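Local coordinates for protein putative oxidoreductase (Salmonella enterica subsp. enterica serovar Typhimurium, PDB 3NX4) that binds NADP and probably acts as an NADPH-dependent acryloyl-CoA reductase of the medium-chain dehydrogenase/reductase family, at residues A[3-15]-A[47-61]. Numbering follows the deposited sequence.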
loop_
_atom_site.group_PDB
_atom_site.type_symbol
_atom_site.label_atom_id
_atom_site.label_comp_id
_atom_site.label_asym_id
_atom_site.label_seq_id
_atom_site.Cartn_x
_atom_site.Cartn_y
_atom_site.Cartn_z
ATOM N N ALA A 3 -40.544 6.594 5.543
ATOM C CA ALA A 3 -39.180 6.431 5.087
ATOM C C ALA A 3 -38.781 7.463 4.038
ATOM O O ALA A 3 -39.626 7.986 3.325
ATOM C CB ALA A 3 -38.990 5.042 4.537
ATOM N N LEU A 4 -37.487 7.735 3.930
ATOM C CA LEU A 4 -37.001 8.627 2.897
ATOM C C LEU A 4 -36.880 7.784 1.643
ATOM O O LEU A 4 -36.233 6.749 1.650
ATOM C CB LEU A 4 -35.657 9.238 3.282
ATOM C CG LEU A 4 -34.785 9.855 2.192
ATOM C CD1 LEU A 4 -35.544 10.841 1.353
ATOM C CD2 LEU A 4 -33.553 10.503 2.786
ATOM N N ILE A 5 -37.506 8.231 0.568
ATOM C CA ILE A 5 -37.545 7.466 -0.664
ATOM C C ILE A 5 -36.885 8.154 -1.834
ATOM O O ILE A 5 -37.096 9.330 -2.057
ATOM C CB ILE A 5 -38.991 7.146 -1.064
ATOM C CG1 ILE A 5 -39.628 6.217 -0.037
ATOM C CG2 ILE A 5 -39.027 6.530 -2.440
ATOM C CD1 ILE A 5 -39.186 4.795 -0.151
ATOM N N LEU A 6 -36.087 7.404 -2.579
ATOM C CA LEU A 6 -35.411 7.928 -3.749
ATOM C C LEU A 6 -36.008 7.347 -5.012
ATOM O O LEU A 6 -36.123 6.139 -5.150
ATOM C CB LEU A 6 -33.921 7.594 -3.722
ATOM C CG LEU A 6 -33.094 8.080 -2.537
ATOM C CD1 LEU A 6 -31.638 7.757 -2.763
ATOM C CD2 LEU A 6 -33.282 9.550 -2.315
ATOM N N GLU A 7 -36.367 8.234 -5.935
ATOM C CA GLU A 7 -36.909 7.873 -7.237
ATOM C C GLU A 7 -36.270 8.801 -8.263
ATOM O O GLU A 7 -36.001 9.958 -7.952
ATOM C CB GLU A 7 -38.423 8.074 -7.247
ATOM C CG GLU A 7 -39.166 7.295 -6.181
ATOM C CD GLU A 7 -40.358 8.052 -5.637
ATOM O OE1 GLU A 7 -40.198 9.237 -5.285
ATOM O OE2 GLU A 7 -41.453 7.459 -5.544
ATOM N N GLN A 8 -36.013 8.316 -9.473
ATOM C CA GLN A 8 -35.432 9.188 -10.492
ATOM C C GLN A 8 -36.396 9.366 -11.658
ATOM O O GLN A 8 -36.728 8.402 -12.343
ATOM C CB GLN A 8 -34.107 8.620 -10.996
ATOM C CG GLN A 8 -34.215 7.236 -11.595
ATOM C CD GLN A 8 -32.943 6.809 -12.292
ATOM O OE1 GLN A 8 -32.037 7.611 -12.503
ATOM N NE2 GLN A 8 -32.869 5.536 -12.656
ATOM N N GLN A 9 -36.844 10.599 -11.878
ATOM C CA GLN A 9 -37.779 10.876 -12.965
ATOM C C GLN A 9 -37.201 10.682 -14.359
ATOM O O GLN A 9 -37.809 10.031 -15.207
ATOM C CB GLN A 9 -38.256 12.322 -12.866
ATOM C CG GLN A 9 -37.234 13.317 -13.397
ATOM C CD GLN A 9 -37.810 14.700 -13.612
ATOM O OE1 GLN A 9 -37.376 15.433 -14.500
ATOM N NE2 GLN A 9 -38.799 15.063 -12.803
ATOM N N ASP A 10 -36.020 11.246 -14.587
ATOM C CA ASP A 10 -35.362 11.150 -15.886
ATOM C C ASP A 10 -33.875 11.383 -15.698
ATOM O O ASP A 10 -33.388 12.487 -15.931
ATOM C CB ASP A 10 -35.942 12.177 -16.858
ATOM C CG ASP A 10 -37.163 11.661 -17.591
ATOM O OD1 ASP A 10 -37.486 10.463 -17.442
ATOM O OD2 ASP A 10 -37.796 12.452 -18.321
ATOM N N GLY A 11 -33.151 10.357 -15.278
ATOM C CA GLY A 11 -31.726 10.499 -15.069
ATOM C C GLY A 11 -31.401 11.390 -13.891
ATOM O O GLY A 11 -30.238 11.674 -13.608
ATOM N N LYS A 12 -32.442 11.839 -13.201
ATOM C CA LYS A 12 -32.261 12.665 -12.020
ATOM C C LYS A 12 -33.017 12.088 -10.832
ATOM O O LYS A 12 -34.178 11.709 -10.948
ATOM C CB LYS A 12 -32.631 14.129 -12.274
ATOM C CG LYS A 12 -33.882 14.362 -13.089
ATOM C CD LYS A 12 -34.130 15.859 -13.234
ATOM C CE LYS A 12 -35.207 16.161 -14.261
ATOM N NZ LYS A 12 -34.791 15.776 -15.638
ATOM N N THR A 13 -32.338 12.016 -9.692
ATOM C CA THR A 13 -32.930 11.476 -8.478
ATOM C C THR A 13 -33.839 12.452 -7.739
ATOM O O THR A 13 -33.539 13.635 -7.635
ATOM C CB THR A 13 -31.838 10.984 -7.513
ATOM O OG1 THR A 13 -31.070 9.961 -8.151
ATOM C CG2 THR A 13 -32.458 10.432 -6.252
ATOM N N LEU A 14 -34.945 11.939 -7.214
ATOM C CA LEU A 14 -35.872 12.743 -6.431
ATOM C C LEU A 14 -35.990 12.120 -5.052
ATOM O O LEU A 14 -36.234 10.926 -4.931
ATOM C CB LEU A 14 -37.243 12.802 -7.097
ATOM C CG LEU A 14 -37.393 13.777 -8.264
ATOM C CD1 LEU A 14 -36.308 13.547 -9.299
ATOM C CD2 LEU A 14 -38.772 13.639 -8.882
ATOM N N ALA A 15 -35.823 12.929 -4.012
ATOM C CA ALA A 15 -35.889 12.425 -2.653
ATOM C C ALA A 15 -37.001 13.065 -1.853
ATOM O O ALA A 15 -37.105 14.276 -1.796
ATOM C CB ALA A 15 -34.558 12.644 -1.950
ATOM N N ILE A 47 -28.412 10.347 -2.296
ATOM C CA ILE A 47 -29.593 11.189 -2.149
ATOM C C ILE A 47 -29.630 12.331 -3.170
ATOM O O ILE A 47 -30.705 12.755 -3.588
ATOM C CB ILE A 47 -29.712 11.736 -0.708
ATOM C CG1 ILE A 47 -29.921 10.577 0.275
ATOM C CG2 ILE A 47 -30.844 12.737 -0.597
ATOM C CD1 ILE A 47 -29.803 10.972 1.735
ATOM N N THR A 48 -28.459 12.815 -3.576
ATOM C CA THR A 48 -28.382 13.875 -4.578
ATOM C C THR A 48 -28.293 13.321 -5.996
ATOM O O THR A 48 -28.310 14.074 -6.962
ATOM C CB THR A 48 -27.190 14.821 -4.334
ATOM O OG1 THR A 48 -25.971 14.072 -4.335
ATOM C CG2 THR A 48 -27.338 15.545 -3.000
ATOM N N GLY A 49 -28.187 12.004 -6.121
ATOM C CA GLY A 49 -28.173 11.377 -7.429
ATOM C C GLY A 49 -26.826 11.426 -8.123
ATOM O O GLY A 49 -26.695 11.021 -9.278
ATOM N N LYS A 50 -25.815 11.921 -7.419
ATOM C CA LYS A 50 -24.464 11.935 -7.957
ATOM C C LYS A 50 -23.730 10.650 -7.576
ATOM O O LYS A 50 -24.071 10.000 -6.588
ATOM C CB LYS A 50 -23.701 13.165 -7.455
ATOM C CG LYS A 50 -22.295 13.311 -8.024
ATOM C CD LYS A 50 -21.716 14.692 -7.727
ATOM C CE LYS A 50 -20.280 14.827 -8.227
ATOM N NZ LYS A 50 -19.315 14.017 -7.426
ATOM N N GLY A 51 -22.743 10.274 -8.381
ATOM C CA GLY A 51 -21.846 9.190 -8.026
ATOM C C GLY A 51 -22.265 7.785 -8.416
ATOM O O GLY A 51 -21.558 6.824 -8.106
ATOM N N LYS A 52 -23.408 7.651 -9.081
ATOM C CA LYS A 52 -23.845 6.345 -9.570
ATOM C C LYS A 52 -23.914 5.316 -8.436
ATOM O O LYS A 52 -23.758 4.115 -8.658
ATOM C CB LYS A 52 -22.900 5.865 -10.681
ATOM C CG LYS A 52 -23.343 4.605 -11.417
ATOM C CD LYS A 52 -22.301 4.173 -12.445
ATOM C CE LYS A 52 -20.951 3.898 -11.791
ATOM N NZ LYS A 52 -19.896 3.572 -12.792
ATOM N N ILE A 53 -24.146 5.792 -7.218
ATOM C CA ILE A 53 -24.236 4.916 -6.056
ATOM C C ILE A 53 -25.436 3.974 -6.145
ATOM O O ILE A 53 -25.325 2.780 -5.860
ATOM C CB ILE A 53 -24.351 5.726 -4.753
ATOM C CG1 ILE A 53 -23.149 6.657 -4.590
ATOM C CG2 ILE A 53 -24.478 4.790 -3.559
ATOM C CD1 ILE A 53 -21.854 5.929 -4.295
ATOM N N ILE A 54 -26.576 4.508 -6.559
ATOM C CA ILE A 54 -27.786 3.712 -6.650
ATOM C C ILE A 54 -28.128 3.347 -8.086
ATOM O O ILE A 54 -28.328 4.223 -8.921
ATOM C CB ILE A 54 -28.979 4.480 -6.074
ATOM C CG1 ILE A 54 -28.626 5.069 -4.712
ATOM C CG2 ILE A 54 -30.173 3.573 -5.947
ATOM C CD1 ILE A 54 -28.417 4.046 -3.657
ATOM N N ARG A 55 -28.194 2.051 -8.369
ATOM C CA ARG A 55 -28.583 1.585 -9.696
ATOM C C ARG A 55 -29.995 1.000 -9.708
ATOM O O ARG A 55 -30.543 0.711 -10.764
ATOM C CB ARG A 55 -27.573 0.579 -10.243
ATOM C CG ARG A 55 -26.364 1.227 -10.873
ATOM C CD ARG A 55 -25.385 0.190 -11.386
ATOM N NE ARG A 55 -25.997 -0.739 -12.332
ATOM C CZ ARG A 55 -26.171 -0.483 -13.624
ATOM N NH1 ARG A 55 -25.784 0.682 -14.128
ATOM N NH2 ARG A 55 -26.734 -1.391 -14.408
ATOM N N HIS A 56 -30.582 0.845 -8.530
ATOM C CA HIS A 56 -31.926 0.303 -8.401
ATOM C C HIS A 56 -32.867 1.314 -7.758
ATOM O O HIS A 56 -32.555 1.874 -6.725
ATOM C CB HIS A 56 -31.899 -0.961 -7.539
ATOM C CG HIS A 56 -31.349 -2.165 -8.236
ATOM N ND1 HIS A 56 -31.971 -2.743 -9.322
ATOM C CD2 HIS A 56 -30.253 -2.919 -7.986
ATOM C CE1 HIS A 56 -31.273 -3.790 -9.723
ATOM N NE2 HIS A 56 -30.224 -3.918 -8.930
ATOM N N PHE A 57 -34.021 1.539 -8.368
ATOM C CA PHE A 57 -35.015 2.453 -7.824
ATOM C C PHE A 57 -36.379 1.790 -7.904
ATOM O O PHE A 57 -36.620 0.995 -8.799
ATOM C CB PHE A 57 -35.034 3.751 -8.618
ATOM C CG PHE A 57 -33.812 4.597 -8.433
ATOM C CD1 PHE A 57 -33.775 5.565 -7.456
ATOM C CD2 PHE A 57 -32.712 4.432 -9.240
ATOM C CE1 PHE A 57 -32.661 6.346 -7.286
ATOM C CE2 PHE A 57 -31.604 5.215 -9.074
ATOM C CZ PHE A 57 -31.577 6.169 -8.091
ATOM N N PRO A 58 -37.284 2.114 -6.994
ATOM C CA PRO A 58 -37.059 3.043 -5.890
ATOM C C PRO A 58 -36.170 2.465 -4.792
ATOM O O PRO A 58 -36.121 1.259 -4.597
ATOM C CB PRO A 58 -38.465 3.269 -5.359
ATOM C CG PRO A 58 -39.146 1.993 -5.610
ATOM C CD PRO A 58 -38.582 1.438 -6.880
HETATM N N MSE A 59 -35.468 3.340 -4.088
HETATM C CA MSE A 59 -34.550 2.917 -3.046
HETATM C C MSE A 59 -34.677 3.691 -1.747
HETATM O O MSE A 59 -34.831 4.894 -1.754
HETATM C CB MSE A 59 -33.119 3.049 -3.570
HETATM C CG MSE A 59 -32.044 2.903 -2.519
HETATM SE SE MSE A 59 -31.824 1.077 -1.984
HETATM C CE MSE A 59 -31.429 0.353 -3.715
ATOM N N ILE A 60 -34.577 2.992 -0.627
ATOM C CA ILE A 60 -34.528 3.651 0.661
ATOM C C ILE A 60 -33.037 3.697 0.958
ATOM O O ILE A 60 -32.408 2.663 1.102
ATOM C CB ILE A 60 -35.207 2.840 1.746
ATOM C CG1 ILE A 60 -36.703 2.730 1.478
ATOM C CG2 ILE A 60 -34.990 3.474 3.089
ATOM C CD1 ILE A 60 -37.475 2.317 2.687
ATOM N N PRO A 61 -32.470 4.892 1.039
ATOM C CA PRO A 61 -31.028 5.020 1.249
ATOM C C PRO A 61 -30.689 4.928 2.731
ATOM O O PRO A 61 -31.584 4.746 3.566
ATOM C CB PRO A 61 -30.739 6.422 0.725
ATOM C CG PRO A 61 -31.978 7.187 1.078
ATOM C CD PRO A 61 -33.124 6.205 0.878
#
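Leu6 O is met by three groups of residues 57-59. Met59 N, of a selenomethionine, donates a hydrogen bond to Leu6 O at 3.1 Å. Pro58 CA and Phe57 CD1 each lie 3.3 Å from Leu6 O, the first in a CA-H...O contact. In return Leu6 N donates to Met59 O at 2.9 Å. The two bonds make Leu6 and Met59 a hydrogen-bonded antiparallel pair, a single bridge just after the cis peptide bond that precedes Pro58.

The Phe57 ring is held between Gln8 and Ile54. Gln8 CG stands over one face, 4.1 Å from the centroid of the Phe57 ring, in a CH-pi contact. The Gln8 amide continues over CD2 and CE2, its plane 29° from that of the ring. A chi1 of 59° tucks Gln8 CG in beside both backbone neighbours, N and C, and the extended chain then runs over the ring. Ile54 CG2, from the same loop as Phe57, packs on the opposite face.

Leu6 points into the loop. Leu6 CD1 rests on Pro61 CB at 3.8 Å, while CD2 reaches Ile47 CA. Leu4 crosses the Pro61 ring at about a right angle, and its CD2 meets Ile47 CD1. Beside them, Ile60 CD1 touches Ala3 CB at 3.6 Å. Leu4 O is buried here without a hydrogen-bonding partner. Thr13 OG1 sits close to Gly49 CA, where a Schellman motif ends helix 41-48.

The contact thus pins the N-terminal hairpin, strands 2-8 and 13-19, to the loop following helix 41-48 in the alcohol dehydrogenase GroES-like domain. Trp95 binds Pro58 O through NE1, and the backbone of Leu98 hydrogen-bonds to those of Leu4 and Pro61. Helix 303-311 packs against Leu4 and Ile47 through Ala303 and Ala307.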